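Local coordinates for thioredoxin family protein (Pseudomonas aeruginosa, PDB 1Z6N), which is of unknown function but has a thioredoxin-type fold, can bind a magnesium ion, and may take part in thiol-disulfide chemistry, at residues 68-72 with 127-131; 32-36 with 146-152. All blocks are in the same frame, centred on the assembly; numbering follows the deposited sequence.

Interaction 1: 68-72 with 127-131; sequences DCQIN and FVERP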
loop_
_atom_site.group_PDB
_atom_site.type_symbol
_atom_site.label_atom_id
_atom_site.label_comp_id
_atom_site.label_asym_id
_atom_site.label_seq_id
_atom_site.Cartn_x
_atom_site.Cartn_y
_atom_site.Cartn_z
ATOM N N ASP A 68 -1.834 10.081 3.285
ATOM C CA ASP A 68 -1.577 8.706 3.706
ATOM C C ASP A 68 -1.358 7.804 2.486
ATOM O O ASP A 68 -0.568 6.867 2.545
ATOM C CB ASP A 68 -2.718 8.166 4.565
ATOM C CG ASP A 68 -2.910 8.972 5.815
ATOM O OD1 ASP A 68 -1.967 8.995 6.629
ATOM O OD2 ASP A 68 -3.976 9.606 5.972
ATOM N N CYS A 69 -2.065 8.075 1.389
ATOM C CA CYS A 69 -1.815 7.353 0.133
ATOM C C CYS A 69 -0.468 7.726 -0.470
ATOM O O CYS A 69 0.273 6.851 -0.923
ATOM C CB CYS A 69 -2.915 7.626 -0.888
ATOM S SG CYS A 69 -4.506 6.916 -0.390
ATOM N N GLN A 70 -0.145 9.016 -0.492
ATOM C CA GLN A 70 1.150 9.436 -1.043
ATOM C C GLN A 70 2.312 8.726 -0.345
ATOM O O GLN A 70 3.237 8.224 -0.991
ATOM C CB GLN A 70 1.325 10.953 -0.941
ATOM C CG GLN A 70 0.286 11.739 -1.725
ATOM C CD GLN A 70 0.175 13.167 -1.252
ATOM O OE1 GLN A 70 0.938 13.611 -0.373
ATOM N NE2 GLN A 70 -0.773 13.905 -1.822
ATOM N N ILE A 71 2.243 8.688 0.982
ATOM C CA ILE A 71 3.285 8.081 1.820
ATOM C C ILE A 71 3.333 6.579 1.623
ATOM O O ILE A 71 4.342 6.031 1.201
ATOM C CB ILE A 71 3.047 8.409 3.298
ATOM C CG1 ILE A 71 3.224 9.919 3.528
ATOM C CG2 ILE A 71 4.004 7.616 4.199
ATOM C CD1 ILE A 71 2.611 10.443 4.831
ATOM N N ASN A 72 2.242 5.885 1.956
ATOM C CA ASN A 72 2.355 4.442 2.030
ATOM C C ASN A 72 2.394 3.772 0.677
ATOM O O ASN A 72 2.999 2.715 0.531
ATOM C CB ASN A 72 1.259 3.866 2.912
ATOM C CG ASN A 72 1.344 4.390 4.321
ATOM O OD1 ASN A 72 2.326 4.149 5.023
ATOM N ND2 ASN A 72 0.328 5.150 4.728
ATOM N N PHE A 127 -3.929 -3.895 5.091
ATOM C CA PHE A 127 -3.232 -2.726 5.643
ATOM C C PHE A 127 -4.229 -1.570 5.531
ATOM O O PHE A 127 -4.832 -1.379 4.471
ATOM C CB PHE A 127 -1.955 -2.464 4.845
ATOM C CG PHE A 127 -1.235 -1.182 5.202
ATOM C CD1 PHE A 127 -0.077 -1.204 5.991
ATOM C CD2 PHE A 127 -1.695 0.047 4.727
ATOM C CE1 PHE A 127 0.599 -0.014 6.294
ATOM C CE2 PHE A 127 -1.021 1.235 5.014
ATOM C CZ PHE A 127 0.125 1.207 5.806
ATOM N N VAL A 128 -4.432 -0.814 6.606
ATOM C CA VAL A 128 -5.480 0.205 6.597
ATOM C C VAL A 128 -4.935 1.549 7.070
ATOM O O VAL A 128 -4.607 1.711 8.263
ATOM C CB VAL A 128 -6.711 -0.177 7.475
ATOM C CG1 VAL A 128 -7.818 0.860 7.290
ATOM C CG2 VAL A 128 -7.221 -1.589 7.156
ATOM N N GLU A 129 -4.834 2.482 6.118
ATOM C CA GLU A 129 -4.476 3.881 6.360
ATOM C C GLU A 129 -3.011 4.165 6.725
ATOM O O GLU A 129 -2.340 4.926 6.019
ATOM C CB GLU A 129 -5.429 4.543 7.367
ATOM C CG GLU A 129 -5.442 6.068 7.274
ATOM C CD GLU A 129 -6.544 6.722 8.099
ATOM O OE1 GLU A 129 -6.779 6.280 9.237
ATOM O OE2 GLU A 129 -7.170 7.679 7.606
ATOM N N ARG A 130 -2.535 3.573 7.825
ATOM C CA ARG A 130 -1.203 3.857 8.341
ATOM C C ARG A 130 -0.585 2.582 8.901
ATOM O O ARG A 130 -1.325 1.686 9.306
ATOM C CB ARG A 130 -1.283 4.915 9.447
ATOM C CG ARG A 130 -1.706 6.242 8.901
ATOM C CD ARG A 130 -1.942 7.266 9.988
ATOM N NE ARG A 130 -2.587 8.415 9.370
ATOM C CZ ARG A 130 -3.578 9.127 9.896
ATOM N NH1 ARG A 130 -4.063 8.839 11.104
ATOM N NH2 ARG A 130 -4.090 10.135 9.198
ATOM N N PRO A 131 0.766 2.496 8.917
ATOM C CA PRO A 131 1.405 1.316 9.513
ATOM C C PRO A 131 1.081 1.152 10.992
ATOM O O PRO A 131 0.802 2.130 11.689
ATOM C CB PRO A 131 2.910 1.550 9.299
ATOM C CG PRO A 131 2.996 2.606 8.221
ATOM C CD PRO A 131 1.752 3.439 8.345
HETATM O O HOH W 1 -6.644 8.964 5.310
#

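Interaction 2: 32-36 with 146-152; sequences FRQKL and KAGDYLE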
loop_
_atom_site.group_PDB
_atom_site.type_symbol
_atom_site.label_atom_id
_atom_site.label_comp_id
_atom_site.label_asym_id
_atom_site.label_seq_id
_atom_site.Cartn_x
_atom_site.Cartn_y
_atom_site.Cartn_z
ATOM N N PHE A 32 8.879 11.291 -1.190
ATOM C CA PHE A 32 8.833 10.142 -0.281
ATOM C C PHE A 32 9.609 8.985 -0.899
ATOM O O PHE A 32 10.353 8.279 -0.213
ATOM C CB PHE A 32 7.391 9.705 0.056
ATOM C CG PHE A 32 6.641 10.682 0.920
ATOM C CD1 PHE A 32 7.158 11.082 2.167
ATOM C CD2 PHE A 32 5.417 11.197 0.504
ATOM C CE1 PHE A 32 6.452 12.005 2.958
ATOM C CE2 PHE A 32 4.706 12.110 1.286
ATOM C CZ PHE A 32 5.226 12.513 2.521
ATOM N N ARG A 33 9.440 8.797 -2.206
ATOM C CA ARG A 33 10.149 7.764 -2.944
ATOM C C ARG A 33 11.659 7.987 -2.867
ATOM O O ARG A 33 12.415 7.067 -2.545
ATOM C CB ARG A 33 9.663 7.721 -4.392
ATOM C CG ARG A 33 10.297 6.648 -5.250
ATOM C CD ARG A 33 10.010 6.863 -6.751
ATOM N NE ARG A 33 8.589 6.961 -7.112
ATOM C CZ ARG A 33 8.114 7.831 -8.008
ATOM N NH1 ARG A 33 8.936 8.688 -8.608
ATOM N NH2 ARG A 33 6.818 7.867 -8.293
ATOM N N GLN A 34 12.093 9.215 -3.125
ATOM C CA GLN A 34 13.518 9.540 -3.050
ATOM C C GLN A 34 14.089 9.325 -1.643
ATOM O O GLN A 34 15.246 8.918 -1.507
ATOM C CB GLN A 34 13.778 10.972 -3.540
ATOM C CG GLN A 34 15.241 11.341 -3.684
ATOM C CD GLN A 34 15.399 12.740 -4.212
ATOM O OE1 GLN A 34 16.345 13.449 -3.859
ATOM N NE2 GLN A 34 14.454 13.159 -5.061
ATOM N N LYS A 35 13.293 9.616 -0.613
ATOM C CA LYS A 35 13.729 9.415 0.779
ATOM C C LYS A 35 14.028 7.951 1.053
ATOM O O LYS A 35 15.084 7.599 1.598
ATOM C CB LYS A 35 12.712 9.955 1.793
ATOM C CG LYS A 35 13.076 9.636 3.259
ATOM C CD LYS A 35 12.177 10.387 4.221
ATOM C CE LYS A 35 12.564 10.129 5.672
ATOM N NZ LYS A 35 12.043 11.241 6.514
ATOM N N LEU A 36 13.081 7.100 0.671
ATOM C CA LEU A 36 13.241 5.665 0.819
ATOM C C LEU A 36 14.417 5.176 -0.021
ATOM O O LEU A 36 15.236 4.388 0.458
ATOM C CB LEU A 36 11.936 4.968 0.419
ATOM C CG LEU A 36 11.592 3.615 1.022
ATOM C CD1 LEU A 36 11.875 3.549 2.518
ATOM C CD2 LEU A 36 10.125 3.350 0.722
ATOM N N LYS A 146 4.256 11.702 8.884
ATOM C CA LYS A 146 3.913 12.623 7.775
ATOM C C LYS A 146 5.180 13.120 7.082
ATOM O O LYS A 146 5.151 13.541 5.917
ATOM C CB LYS A 146 3.083 13.813 8.267
ATOM C CG LYS A 146 1.627 13.510 8.599
ATOM C CD LYS A 146 0.950 14.725 9.245
ATOM C CE LYS A 146 -0.426 14.390 9.810
ATOM N NZ LYS A 146 -0.920 15.527 10.648
ATOM N N ALA A 147 6.291 13.063 7.810
ATOM C CA ALA A 147 7.611 13.360 7.276
ATOM C C ALA A 147 8.302 12.170 6.593
ATOM O O ALA A 147 9.420 12.304 6.099
ATOM C CB ALA A 147 8.503 13.944 8.372
ATOM N N GLY A 148 7.664 10.997 6.585
ATOM C CA GLY A 148 8.260 9.829 5.934
ATOM C C GLY A 148 9.142 8.901 6.767
ATOM O O GLY A 148 9.821 8.021 6.227
ATOM N N ASP A 149 9.113 9.045 8.084
ATOM C CA ASP A 149 10.009 8.237 8.906
ATOM C C ASP A 149 9.563 6.774 9.089
ATOM O O ASP A 149 10.301 5.970 9.658
ATOM C CB ASP A 149 10.279 8.919 10.254
ATOM C CG ASP A 149 11.033 10.242 10.109
ATOM O OD1 ASP A 149 11.624 10.498 9.039
ATOM O OD2 ASP A 149 11.038 11.024 11.080
ATOM N N TYR A 150 8.373 6.434 8.588
ATOM C CA TYR A 150 7.831 5.077 8.726
ATOM C C TYR A 150 7.517 4.421 7.374
ATOM O O TYR A 150 6.672 3.523 7.299
ATOM C CB TYR A 150 6.567 5.089 9.588
ATOM C CG TYR A 150 6.782 5.414 11.045
ATOM C CD1 TYR A 150 6.805 6.732 11.488
ATOM C CD2 TYR A 150 6.918 4.395 11.988
ATOM C CE1 TYR A 150 6.971 7.041 12.820
ATOM C CE2 TYR A 150 7.093 4.689 13.341
ATOM C CZ TYR A 150 7.127 6.015 13.750
ATOM O OH TYR A 150 7.298 6.306 15.082
ATOM N N LEU A 151 8.206 4.849 6.312
ATOM C CA LEU A 151 8.009 4.230 4.999
ATOM C C LEU A 151 8.334 2.747 4.993
ATOM O O LEU A 151 7.570 1.949 4.448
ATOM C CB LEU A 151 8.828 4.932 3.913
ATOM C CG LEU A 151 8.304 6.256 3.377
ATOM C CD1 LEU A 151 7.195 6.096 2.385
ATOM C CD2 LEU A 151 7.858 7.158 4.470
ATOM N N GLU A 152 9.454 2.367 5.605
ATOM C CA GLU A 152 9.835 0.962 5.640
ATOM C C GLU A 152 8.763 0.110 6.351
ATOM O O GLU A 152 8.555 -1.057 6.002
ATOM C CB GLU A 152 11.178 0.786 6.337
ATOM C CG GLU A 152 11.137 1.114 7.812
ATOM C CD GLU A 152 12.510 1.164 8.441
ATOM O OE1 GLU A 152 13.422 1.786 7.849
ATOM O OE2 GLU A 152 12.669 0.587 9.537
#

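Interaction 1: 68-72 with 127-131
Asp68, in the first turn of helix 67-82, and Arg130, in the loop that leaves strand 123-128, form a side-on salt bridge. Two nitrogens of the guanidinium each reach a different carboxylate oxygen. Arg130 NE gives the shorter and straighter bond, 2.9 Å to Asp68 OD1 with an angle of 167°; OD1 lies near the guanidinium plane, yet the nitrogen comes to it from above the plane of the carboxylate. Arg130 NH2 reaches Asp68 OD2 on its syn side at 3.3 Å, more bent. The two flat groups are therefore turned 56° apart instead of lying in one plane. The arginine chain runs extended from CG to NE, which carries its end toward the helix, and the Glu129 carboxylate carbon lies over one face of its guanidinium.

One turn further along the helix, the Asn72 amide packs against Phe127 and Pro131, CG toward the ring and OD1 toward the proline. Its CG sits 3.7 Å from Phe127 CZ, with amide and ring planes steeply inclined, and its OD1 lies 3.4 Å from Pro131 CD. Asn72 CG stands beside its own backbone N (chi1 -61°), a setting that lets ND2 turn back to Asp68 O in a weak bond. Tyr145 OH, from helix 139-146, hydrogen-bonds both Asp68 OD1 and Asn72 ND2, tying the two polar side chains together.

A water bonded to Asp68 OD2 at 2.8 Å and to Glu129 OE2 at 2.7 Å sits between carboxylate oxygens that are 4.1 Å apart. Chemically, the two acids would raise the local negative charge, and Arg130 probably offsets it; the buried Asp68 carboxylate is thus held by arginine, tyrosine and water directly before Cys69, within what looks like a thioredoxin-type CxxC pattern.

Interaction 2: 32-36 with 146-152
Polar contacts lie at the outer side of the interface, where Lys35 of helix 23-39 stretches across to the turn at 147-149. With CG anti to the backbone N (chi1 174°) and an extended chain beyond it, the lysine delivers NZ to two acceptors. Asp149 OD1, 2.7 Å from Lys35 NZ, completes a salt bridge and is met nearly along its C-O axis. Ala147 O takes a second hydrogen bond from the same NZ at 2.9 Å, the donor standing well above the carbonyl plane. On the way there, Lys35 CE passes 3.5 Å from Gly148 O.

Aromatic packing comes next. The Phe32 ring turns its edge to the end of helix 139-146: CZ lies 3.5 Å from Lys146 O, near the plane of the ring, and the carbonyl carbon of Ala147 also lies at that edge. Gly148 N approaches the ring obliquely.

Aliphatic contacts fill the inner part. Leu36 CD1 meets Leu151 CB at 3.6 Å and Leu36 CD2 lies 3.8 Å from Leu151 CB, so both methyls of Leu36 press on that carbon from the same side. Phe78 adds to the cover over Leu36, and Ala75 to that over Leu151.

Gly148, with phi 91°, ends helix 139-146 in a Schellman motif, and its lack of a side chain suits the close approach of Phe32 and Lys35. A type I beta turn from Gly148 to Leu151 then leads into helix 151-164: a tight helix-to-helix connection, closed by a Schellman motif and a type I turn, packed on helix 23-39 within an alpha-beta-alpha sandwich.

How the interactions relate
The two contacts show how one helix can serve two interfaces: their centres are 11 Å apart, with helix 67-82 taking part in interaction 1 and flanking interaction 2. In interaction 1 this helix meets the end of strand 123-128, an outermost strand of the mixed sheet; beside it, interaction 2 joins helix 23-39 to the turn between helices 139-146 and 151-164. Ile71 provides the direct link, its CG1 lying 3.4 Å from Phe32 CZ, while Pro131 CG packs near Tyr150 O. Along the chain, interaction 1 is nested inside the loop closed by 32-36 and 146-152. Helix 23-39 and the turn into the last helix, 151-164, pack together beside helix 67-82, starting at the apparent CxxC pattern.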